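Local coordinates for protein ABC-type amino acid transport system, permease component (Caldanaerobacter subterraneus subsp. tengcongensis MB4, PDB 4YMU) that probably serves as the membrane-spanning permease component of an ABC-type amino acid transporter and holds bound arginine among its helices, at residues C[3-8]-C[184-189]; C[66-71]-C[160-165]; C[109-114]-C[139-144]. All blocks are in the same frame, centred on the assembly; numbering follows the deposited sequence.

How the contacts relate
From the N terminus, the chain passes through residues 3-8, ahead of the first long helix, and meets them again at 184-189, late in the chain; contact 1 therefore closes a loop around most of the protein. Nested in that loop, contact 2 joins the start of helix 67-75, beside bound arginine, to the 3-10 turn after helix 129-160. Nested again inside contact 2, contact 3 is the shortest closure, pairing the end of helix 87-112 with helix 129-160. None of the loops cross. Contacts 1 and 3 lie on opposite sides of the chain's centre, about 46 Å apart between centres, while contacts 1 and 2 both reach the second subunit.

Contact 1 of 3, residues C[3-8]-C[184-189]; sequences VDFLSM and RYFEPY
Phe5 and Glu187 bring the two backbones together, their CA atoms 6.1 Å apart, where the short N-terminal helix 6-9 meets the first turn of helix 186-214, the last long helix of this permease. Asp4 starts the short helix: with CG anti to the backbone N (chi1 -176°), its carboxylate swings forward to the turn, and OD1 takes the N-H of Ser7 at 2.6 Å as a capping bond. Glu187 holds the same region from the other helix. Its OE2 accepts from Asp4 N at 2.7 Å, nearly straight at 161°, while OE1 faces Arg184 NH1 at 3.4 Å in a salt bridge whose hydrogen bond is weak. A glutamate suits this place because its two oxygens can serve a backbone N-H and a guanidinium at once. Its aliphatic part is used as well: CB lies over one face of the Phe5 ring, 3.8 Å from the centroid, a CH-pi contact, and CG meets Met8 CE. The methionine chain, bent at both chi2 and chi3, curls so that its sulfur lies beside the Pro188 ring. Around this patch, Ile178 and Phe15 pack on Met8. Gln80 of the second subunit accepts from the backbone N-H groups of Tyr185 and Phe186, and Phe81 of that subunit stacks edge-to-face with the Phe186 ring. On the far flank from Phe5, the Arg184 guanidinium turns a face to Asp4, whose CB stands 3.7 Å above its plane.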
loop_
_atom_site.group_PDB
_atom_site.type_symbol
_atom_site.label_atom_id
_atom_site.label_comp_id
_atom_site.label_asym_id
_atom_site.label_seq_id
_atom_site.Cartn_x
_atom_site.Cartn_y
_atom_site.Cartn_z
ATOM N N VAL C 3 -11.843 -10.548 47.288
ATOM C CA VAL C 3 -10.689 -10.984 46.487
ATOM C C VAL C 3 -9.461 -11.325 47.346
ATOM O O VAL C 3 -9.169 -10.640 48.321
ATOM C CB VAL C 3 -10.347 -9.984 45.318
ATOM C CG1 VAL C 3 -11.247 -8.762 45.362
ATOM C CG2 VAL C 3 -8.873 -9.587 45.322
ATOM N N ASP C 4 -8.768 -12.402 46.987
ATOM C CA ASP C 4 -7.600 -12.855 47.734
ATOM C C ASP C 4 -6.587 -13.411 46.750
ATOM O O ASP C 4 -6.633 -14.595 46.408
ATOM C CB ASP C 4 -8.010 -13.940 48.743
ATOM C CG ASP C 4 -6.854 -14.406 49.644
ATOM O OD1 ASP C 4 -5.698 -14.532 49.178
ATOM O OD2 ASP C 4 -7.113 -14.664 50.841
ATOM N N PHE C 5 -5.657 -12.576 46.302
ATOM C CA PHE C 5 -4.670 -13.041 45.335
ATOM C C PHE C 5 -3.540 -13.827 46.007
ATOM O O PHE C 5 -2.860 -14.636 45.371
ATOM C CB PHE C 5 -4.139 -11.883 44.476
ATOM C CG PHE C 5 -5.042 -11.526 43.322
ATOM C CD1 PHE C 5 -5.020 -12.270 42.153
ATOM C CD2 PHE C 5 -5.928 -10.464 43.414
ATOM C CE1 PHE C 5 -5.859 -11.944 41.089
ATOM C CE2 PHE C 5 -6.773 -10.138 42.356
ATOM C CZ PHE C 5 -6.740 -10.876 41.197
ATOM N N LEU C 6 -3.357 -13.616 47.305
ATOM C CA LEU C 6 -2.277 -14.299 48.006
ATOM C C LEU C 6 -2.557 -15.795 48.075
ATOM O O LEU C 6 -1.645 -16.617 47.952
ATOM C CB LEU C 6 -2.095 -13.730 49.415
ATOM C CG LEU C 6 -1.698 -12.257 49.543
ATOM C CD1 LEU C 6 -2.907 -11.319 49.391
ATOM C CD2 LEU C 6 -0.967 -12.019 50.855
ATOM N N SER C 7 -3.830 -16.139 48.255
ATOM C CA SER C 7 -4.269 -17.532 48.298
ATOM C C SER C 7 -3.913 -18.242 47.007
ATOM O O SER C 7 -3.757 -19.463 46.973
ATOM C CB SER C 7 -5.778 -17.588 48.516
ATOM O OG SER C 7 -6.446 -16.744 47.590
ATOM N N MET C 8 -3.788 -17.446 45.949
ATOM C CA MET C 8 -3.492 -17.917 44.607
ATOM C C MET C 8 -2.020 -18.282 44.446
ATOM O O MET C 8 -1.677 -19.122 43.610
ATOM C CB MET C 8 -3.887 -16.833 43.611
ATOM C CG MET C 8 -4.582 -17.315 42.365
ATOM S SD MET C 8 -5.859 -18.539 42.629
ATOM C CE MET C 8 -6.895 -17.681 43.811
ATOM N N ARG C 184 -12.848 -20.126 44.047
ATOM C CA ARG C 184 -12.534 -18.831 43.448
ATOM C C ARG C 184 -12.222 -18.963 41.960
ATOM O O ARG C 184 -11.304 -19.684 41.567
ATOM C CB ARG C 184 -11.348 -18.176 44.166
ATOM C CG ARG C 184 -11.625 -17.786 45.603
ATOM C CD ARG C 184 -10.436 -17.090 46.249
ATOM N NE ARG C 184 -10.778 -16.557 47.566
ATOM C CZ ARG C 184 -11.518 -15.470 47.769
ATOM N NH1 ARG C 184 -12.010 -14.794 46.741
ATOM N NH2 ARG C 184 -11.781 -15.062 49.002
ATOM N N TYR C 185 -13.009 -18.265 41.144
ATOM C CA TYR C 185 -12.814 -18.232 39.697
ATOM C C TYR C 185 -12.114 -16.945 39.275
ATOM O O TYR C 185 -11.180 -16.985 38.485
ATOM C CB TYR C 185 -14.160 -18.314 38.974
ATOM C CG TYR C 185 -14.579 -19.704 38.572
ATOM C CD1 TYR C 185 -13.763 -20.481 37.774
ATOM C CD2 TYR C 185 -15.807 -20.236 38.980
ATOM C CE1 TYR C 185 -14.143 -21.759 37.389
ATOM C CE2 TYR C 185 -16.200 -21.506 38.601
ATOM C CZ TYR C 185 -15.364 -22.266 37.804
ATOM O OH TYR C 185 -15.725 -23.538 37.414
ATOM N N PHE C 186 -12.595 -15.822 39.807
ATOM C CA PHE C 186 -12.096 -14.487 39.499
ATOM C C PHE C 186 -10.580 -14.366 39.475
ATOM O O PHE C 186 -9.981 -14.144 38.418
ATOM C CB PHE C 186 -12.656 -13.490 40.512
ATOM C CG PHE C 186 -12.254 -12.070 40.254
ATOM C CD1 PHE C 186 -13.041 -11.249 39.455
ATOM C CD2 PHE C 186 -11.093 -11.544 40.810
ATOM C CE1 PHE C 186 -12.679 -9.928 39.216
ATOM C CE2 PHE C 186 -10.723 -10.222 40.573
ATOM C CZ PHE C 186 -11.520 -9.417 39.777
ATOM N N GLU C 187 -9.964 -14.499 40.643
ATOM C CA GLU C 187 -8.527 -14.277 40.767
ATOM C C GLU C 187 -7.648 -15.140 39.832
ATOM O O GLU C 187 -6.751 -14.611 39.168
ATOM C CB GLU C 187 -8.073 -14.329 42.243
ATOM C CG GLU C 187 -9.017 -15.079 43.183
ATOM C CD GLU C 187 -10.119 -14.209 43.788
ATOM O OE1 GLU C 187 -11.308 -14.426 43.472
ATOM O OE2 GLU C 187 -9.807 -13.327 44.615
ATOM N N PRO C 188 -7.916 -16.456 39.737
ATOM C CA PRO C 188 -7.091 -17.219 38.779
ATOM C C PRO C 188 -7.325 -16.832 37.301
ATOM O O PRO C 188 -6.428 -16.990 36.479
ATOM C CB PRO C 188 -7.509 -18.679 39.036
ATOM C CG PRO C 188 -8.849 -18.579 39.647
ATOM C CD PRO C 188 -8.842 -17.328 40.475
ATOM N N TYR C 189 -8.517 -16.345 36.972
ATOM C CA TYR C 189 -8.793 -15.901 35.620
ATOM C C TYR C 189 -8.021 -14.618 35.336
ATOM O O TYR C 189 -7.392 -14.506 34.293
ATOM C CB TYR C 189 -10.295 -15.711 35.381
ATOM C CG TYR C 189 -10.966 -16.980 34.924
ATOM C CD1 TYR C 189 -10.403 -17.756 33.918
ATOM C CD2 TYR C 189 -12.136 -17.441 35.538
ATOM C CE1 TYR C 189 -11.012 -18.929 33.501
ATOM C CE2 TYR C 189 -12.745 -18.622 35.141
ATOM C CZ TYR C 189 -12.180 -19.368 34.129
ATOM O OH TYR C 189 -12.777 -20.549 33.728
#

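Contact 2 of 3, residues C[66-71]-C[160-165]; sequences PLLVQL and SAIVSV. With ARG (arginine), chain I.
Ile162 is the bump of this contact, pushed from a 3-10 turn after helix 129-160 against the leucine-lined side of helix 67-75, within the transmembrane fold of a binding-protein-dependent permease. Leu67, Leu68 and Leu71 form the hollow. The two branches of the isoleucine divide the work. Ile162 CD1, at the end of an extended arm, settles 3.4 Å from Leu68 CG. Ile162 CG2, held between the backbone N and the carbonyl carbon, meets Leu67 CD1 at 3.9 Å. Leu67 and Ile162 run past each other in opposite directions, but Leu68 is crossed at a slant. One turn on, Leu71 reaches over the backbone of the 3-10 turn, its CD1 3.7 Å from Ile162 O and near Val163 CA. Val165 CG2 adds a lighter touch to Leu68 CD2. Branched apolar residues suit such a surface because each methyl can fill a separate dent. The opposite end of Leu67 belongs to the arginine pocket, which Asn98, Glu152 and Glu159 share, with Lys158 and Glu159 of the second subunit also bonded to the ligand. Pro66 takes the N-cap position, and the first N-H of the helix is turned to the ligand carboxylate, a place where the helix end would probably favour negative charge. Leu67 N donates to the arginine OXT at 2.8 Å, with an angle of 162° at the hydrogen.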
loop_
_atom_site.group_PDB
_atom_site.type_symbol
_atom_site.label_atom_id
_atom_site.label_comp_id
_atom_site.label_asym_id
_atom_site.label_seq_id
_atom_site.Cartn_x
_atom_site.Cartn_y
_atom_site.Cartn_z
ATOM N N PRO C 66 -15.867 -21.866 12.147
ATOM C CA PRO C 66 -15.261 -21.648 13.474
ATOM C C PRO C 66 -14.281 -22.738 13.932
ATOM O O PRO C 66 -14.498 -23.936 13.665
ATOM C CB PRO C 66 -16.474 -21.594 14.415
ATOM C CG PRO C 66 -17.623 -21.219 13.542
ATOM C CD PRO C 66 -17.338 -21.907 12.229
ATOM N N LEU C 67 -13.206 -22.314 14.600
ATOM C CA LEU C 67 -12.209 -23.233 15.157
ATOM C C LEU C 67 -12.869 -24.198 16.158
ATOM O O LEU C 67 -12.515 -25.369 16.207
ATOM C CB LEU C 67 -11.112 -22.447 15.879
ATOM C CG LEU C 67 -9.676 -22.980 16.011
ATOM C CD1 LEU C 67 -9.099 -22.636 17.378
ATOM C CD2 LEU C 67 -9.508 -24.452 15.694
ATOM N N LEU C 68 -13.794 -23.687 16.971
ATOM C CA LEU C 68 -14.486 -24.493 17.980
ATOM C C LEU C 68 -15.140 -25.685 17.307
ATOM O O LEU C 68 -14.894 -26.847 17.688
ATOM C CB LEU C 68 -15.569 -23.669 18.687
ATOM C CG LEU C 68 -15.873 -23.873 20.179
ATOM C CD1 LEU C 68 -17.338 -23.597 20.472
ATOM C CD2 LEU C 68 -15.456 -25.244 20.705
ATOM N N VAL C 69 -15.948 -25.391 16.289
ATOM C CA VAL C 69 -16.660 -26.430 15.563
ATOM C C VAL C 69 -15.715 -27.507 15.015
ATOM O O VAL C 69 -16.031 -28.687 15.061
ATOM C CB VAL C 69 -17.583 -25.836 14.478
ATOM C CG1 VAL C 69 -18.138 -26.905 13.564
ATOM C CG2 VAL C 69 -18.706 -25.032 15.125
ATOM N N GLN C 70 -14.526 -27.110 14.586
ATOM C CA GLN C 70 -13.538 -28.066 14.086
ATOM C C GLN C 70 -12.998 -28.932 15.221
ATOM O O GLN C 70 -12.833 -30.154 15.061
ATOM C CB GLN C 70 -12.392 -27.334 13.381
ATOM C CG GLN C 70 -12.812 -26.618 12.101
ATOM C CD GLN C 70 -11.849 -25.497 11.661
ATOM O OE1 GLN C 70 -12.268 -24.506 11.064
ATOM N NE2 GLN C 70 -10.563 -25.656 11.959
ATOM N N LEU C 71 -12.714 -28.291 16.356
ATOM C CA LEU C 71 -12.242 -28.989 17.552
ATOM C C LEU C 71 -13.226 -30.088 17.940
ATOM O O LEU C 71 -12.864 -31.263 18.025
ATOM C CB LEU C 71 -12.115 -28.022 18.730
ATOM C CG LEU C 71 -10.959 -28.166 19.735
ATOM C CD1 LEU C 71 -11.456 -28.058 21.170
ATOM C CD2 LEU C 71 -10.135 -29.419 19.525
ATOM N N SER C 160 -5.440 -21.187 21.178
ATOM C CA SER C 160 -5.266 -22.502 21.771
ATOM C C SER C 160 -5.995 -22.629 23.117
ATOM O O SER C 160 -6.282 -23.733 23.565
ATOM C CB SER C 160 -3.784 -22.793 21.962
ATOM O OG SER C 160 -3.270 -21.993 23.009
ATOM N N ALA C 161 -6.325 -21.505 23.746
ATOM C CA ALA C 161 -7.084 -21.516 24.996
ATOM C C ALA C 161 -8.381 -22.311 24.854
ATOM O O ALA C 161 -9.014 -22.669 25.847
ATOM C CB ALA C 161 -7.396 -20.105 25.452
ATOM N N ILE C 162 -8.775 -22.587 23.617
ATOM C CA ILE C 162 -10.045 -23.237 23.363
ATOM C C ILE C 162 -10.004 -24.754 23.601
ATOM O O ILE C 162 -11.046 -25.402 23.651
ATOM C CB ILE C 162 -10.541 -22.935 21.954
ATOM C CG1 ILE C 162 -12.063 -22.912 21.939
ATOM C CG2 ILE C 162 -9.955 -23.914 20.918
ATOM C CD1 ILE C 162 -12.594 -22.887 20.555
ATOM N N VAL C 163 -8.814 -25.321 23.769
ATOM C CA VAL C 163 -8.730 -26.740 24.065
ATOM C C VAL C 163 -8.984 -26.970 25.555
ATOM O O VAL C 163 -8.926 -28.102 26.041
ATOM C CB VAL C 163 -7.366 -27.331 23.682
ATOM C CG1 VAL C 163 -7.057 -27.006 22.233
ATOM C CG2 VAL C 163 -6.274 -26.790 24.610
ATOM N N SER C 164 -9.241 -25.887 26.283
ATOM C CA SER C 164 -9.571 -26.010 27.683
ATOM C C SER C 164 -10.956 -26.657 27.788
ATOM O O SER C 164 -11.171 -27.530 28.628
ATOM C CB SER C 164 -9.543 -24.653 28.384
ATOM O OG SER C 164 -10.760 -23.953 28.194
ATOM N N VAL C 165 -11.881 -26.254 26.916
ATOM C CA VAL C 165 -13.256 -26.757 26.969
ATOM C C VAL C 165 -13.361 -28.260 26.686
ATOM O O VAL C 165 -14.395 -28.881 26.938
ATOM C CB VAL C 165 -14.196 -26.001 25.995
ATOM C CG1 VAL C 165 -14.028 -24.487 26.123
ATOM C CG2 VAL C 165 -13.961 -26.467 24.579
HETATM N N ARG I . -11.298 -17.599 16.313
HETATM C CA ARG I . -11.567 -17.414 14.885
HETATM C C ARG I . -12.217 -18.637 14.262
HETATM O O ARG I . -12.655 -18.590 13.105
HETATM C CB ARG I . -10.282 -17.112 14.118
HETATM C CG ARG I . -9.330 -18.271 13.994
HETATM C CD ARG I . -8.011 -17.785 13.414
HETATM N NE ARG I . -7.116 -18.880 13.066
HETATM C CZ ARG I . -5.840 -18.724 12.738
HETATM N NH1 ARG I . -5.099 -19.783 12.435
HETATM N NH2 ARG I . -5.303 -17.509 12.723
HETATM O OXT ARG I . -12.288 -19.691 14.893
#

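Contact 3 of 3, residues C[109-114]-C[139-144]; sequences AGIQAV and PQAIKN
Gly110 and Asn144 join the two helices that flank the EAA loop, the cytoplasmic element by which permeases of this family generally engage their ATPase. The backbones come very close, with the CA atoms of Ile111 and Ala141 4.6 Å apart. Glycine and alanine fit here: a CB on Gly110 would point toward the other helix and come within 3.5 Å of both Ala141 O and Asn144 CB, leaving little room for a larger side chain. With CG beside its backbone N (chi1 -70°), Asn144 sends ND2 to Gly110 O at 2.8 Å. The bond is nearly straight, 171° at the hydrogen, and meets a lone pair in the carbonyl plane, with the acceptor also in the amide plane. Ala141 CA approaches the same oxygen at 3.4 Å as a CA-H...O contact. Ile111 CG1 rests on Ala141 CB, and the Val114 side chain crosses that of Asn144 at about a right angle, its CG1 3.9 Å from Asn144 ND2. Replacing Asn144 by a leucine removes the amide, so Gly110 O would probably lose this N-H donor and the join between the helices one of its directional ties. Arg215, beyond helix 186-214, donates weakly to Asn144 OD1, and Met45, just after helix 12-44, packs on Ile111, so both helix ends border the junction.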
loop_
_atom_site.group_PDB
_atom_site.type_symbol
_atom_site.label_atom_id
_atom_site.label_comp_id
_atom_site.label_asym_id
_atom_site.label_seq_id
_atom_site.Cartn_x
_atom_site.Cartn_y
_atom_site.Cartn_z
ATOM N N ALA C 109 -0.134 -14.849 -0.366
ATOM C CA ALA C 109 -0.129 -13.398 -0.331
ATOM C C ALA C 109 1.290 -12.846 -0.228
ATOM O O ALA C 109 1.556 -11.730 -0.669
ATOM C CB ALA C 109 -0.964 -12.900 0.815
ATOM N N GLY C 110 2.199 -13.629 0.341
ATOM C CA GLY C 110 3.574 -13.191 0.475
ATOM C C GLY C 110 4.226 -13.239 -0.891
ATOM O O GLY C 110 5.139 -12.465 -1.191
ATOM N N ILE C 111 3.767 -14.187 -1.707
ATOM C CA ILE C 111 4.205 -14.275 -3.088
ATOM C C ILE C 111 3.558 -13.172 -3.922
ATOM O O ILE C 111 4.231 -12.492 -4.681
ATOM C CB ILE C 111 3.871 -15.639 -3.689
ATOM C CG1 ILE C 111 4.690 -16.729 -2.996
ATOM C CG2 ILE C 111 4.154 -15.656 -5.178
ATOM C CD1 ILE C 111 4.347 -18.152 -3.469
ATOM N N GLN C 112 2.256 -12.979 -3.766
ATOM C CA GLN C 112 1.554 -11.945 -4.528
ATOM C C GLN C 112 2.069 -10.530 -4.210
ATOM O O GLN C 112 1.839 -9.584 -4.966
ATOM C CB GLN C 112 0.057 -12.027 -4.218
ATOM C CG GLN C 112 -0.861 -11.288 -5.173
ATOM C CD GLN C 112 -1.977 -10.563 -4.421
ATOM O OE1 GLN C 112 -2.595 -11.120 -3.503
ATOM N NE2 GLN C 112 -2.218 -9.300 -4.788
ATOM N N ALA C 113 2.805 -10.398 -3.114
ATOM C CA ALA C 113 3.196 -9.087 -2.627
ATOM C C ALA C 113 4.553 -8.630 -3.131
ATOM O O ALA C 113 4.893 -7.472 -2.974
ATOM C CB ALA C 113 3.169 -9.044 -1.123
ATOM N N VAL C 114 5.352 -9.521 -3.705
ATOM C CA VAL C 114 6.599 -9.042 -4.294
ATOM C C VAL C 114 6.268 -8.330 -5.612
ATOM O O VAL C 114 5.438 -8.818 -6.393
ATOM C CB VAL C 114 7.672 -10.165 -4.466
ATOM C CG1 VAL C 114 7.170 -11.461 -3.917
ATOM C CG2 VAL C 114 8.093 -10.320 -5.915
ATOM N N PRO C 139 12.780 -16.143 -2.903
ATOM C CA PRO C 139 13.596 -15.562 -1.827
ATOM C C PRO C 139 12.998 -14.300 -1.212
ATOM O O PRO C 139 13.241 -14.035 -0.031
ATOM C CB PRO C 139 14.897 -15.186 -2.542
ATOM C CG PRO C 139 15.000 -16.166 -3.679
ATOM C CD PRO C 139 13.576 -16.377 -4.131
ATOM N N GLN C 140 12.207 -13.558 -1.983
ATOM C CA GLN C 140 11.644 -12.280 -1.516
ATOM C C GLN C 140 10.285 -12.521 -0.857
ATOM O O GLN C 140 9.931 -11.896 0.168
ATOM C CB GLN C 140 11.538 -11.277 -2.688
ATOM C CG GLN C 140 12.894 -10.907 -3.310
ATOM C CD GLN C 140 12.777 -9.921 -4.460
ATOM O OE1 GLN C 140 12.400 -8.759 -4.271
ATOM N NE2 GLN C 140 13.082 -10.388 -5.668
ATOM N N ALA C 141 9.530 -13.437 -1.464
ATOM C CA ALA C 141 8.263 -13.882 -0.897
ATOM C C ALA C 141 8.533 -14.340 0.518
ATOM O O ALA C 141 7.815 -13.948 1.431
ATOM C CB ALA C 141 7.654 -15.024 -1.713
ATOM N N ILE C 142 9.610 -15.108 0.700
ATOM C CA ILE C 142 9.970 -15.634 2.026
ATOM C C ILE C 142 10.103 -14.545 3.087
ATOM O O ILE C 142 9.623 -14.709 4.219
ATOM C CB ILE C 142 11.227 -16.539 1.980
ATOM C CG1 ILE C 142 10.834 -17.962 1.590
ATOM C CG2 ILE C 142 11.959 -16.548 3.312
ATOM C CD1 ILE C 142 11.950 -18.701 0.894
ATOM N N LYS C 143 10.748 -13.441 2.725
ATOM C CA LYS C 143 10.865 -12.317 3.647
ATOM C C LYS C 143 9.515 -11.654 3.854
ATOM O O LYS C 143 9.305 -10.970 4.854
ATOM C CB LYS C 143 11.903 -11.293 3.178
ATOM C CG LYS C 143 13.307 -11.873 3.038
ATOM C CD LYS C 143 14.266 -10.863 2.422
ATOM C CE LYS C 143 15.500 -11.529 1.809
ATOM N NZ LYS C 143 16.393 -10.525 1.135
ATOM N N ASN C 144 8.592 -11.839 2.916
ATOM C CA ASN C 144 7.236 -11.361 3.185
ATOM C C ASN C 144 6.510 -12.278 4.165
ATOM O O ASN C 144 5.688 -11.829 4.965
ATOM C CB ASN C 144 6.407 -11.245 1.907
ATOM C CG ASN C 144 6.868 -10.124 1.007
ATOM O OD1 ASN C 144 7.413 -9.116 1.471
ATOM N ND2 ASN C 144 6.617 -10.276 -0.290
#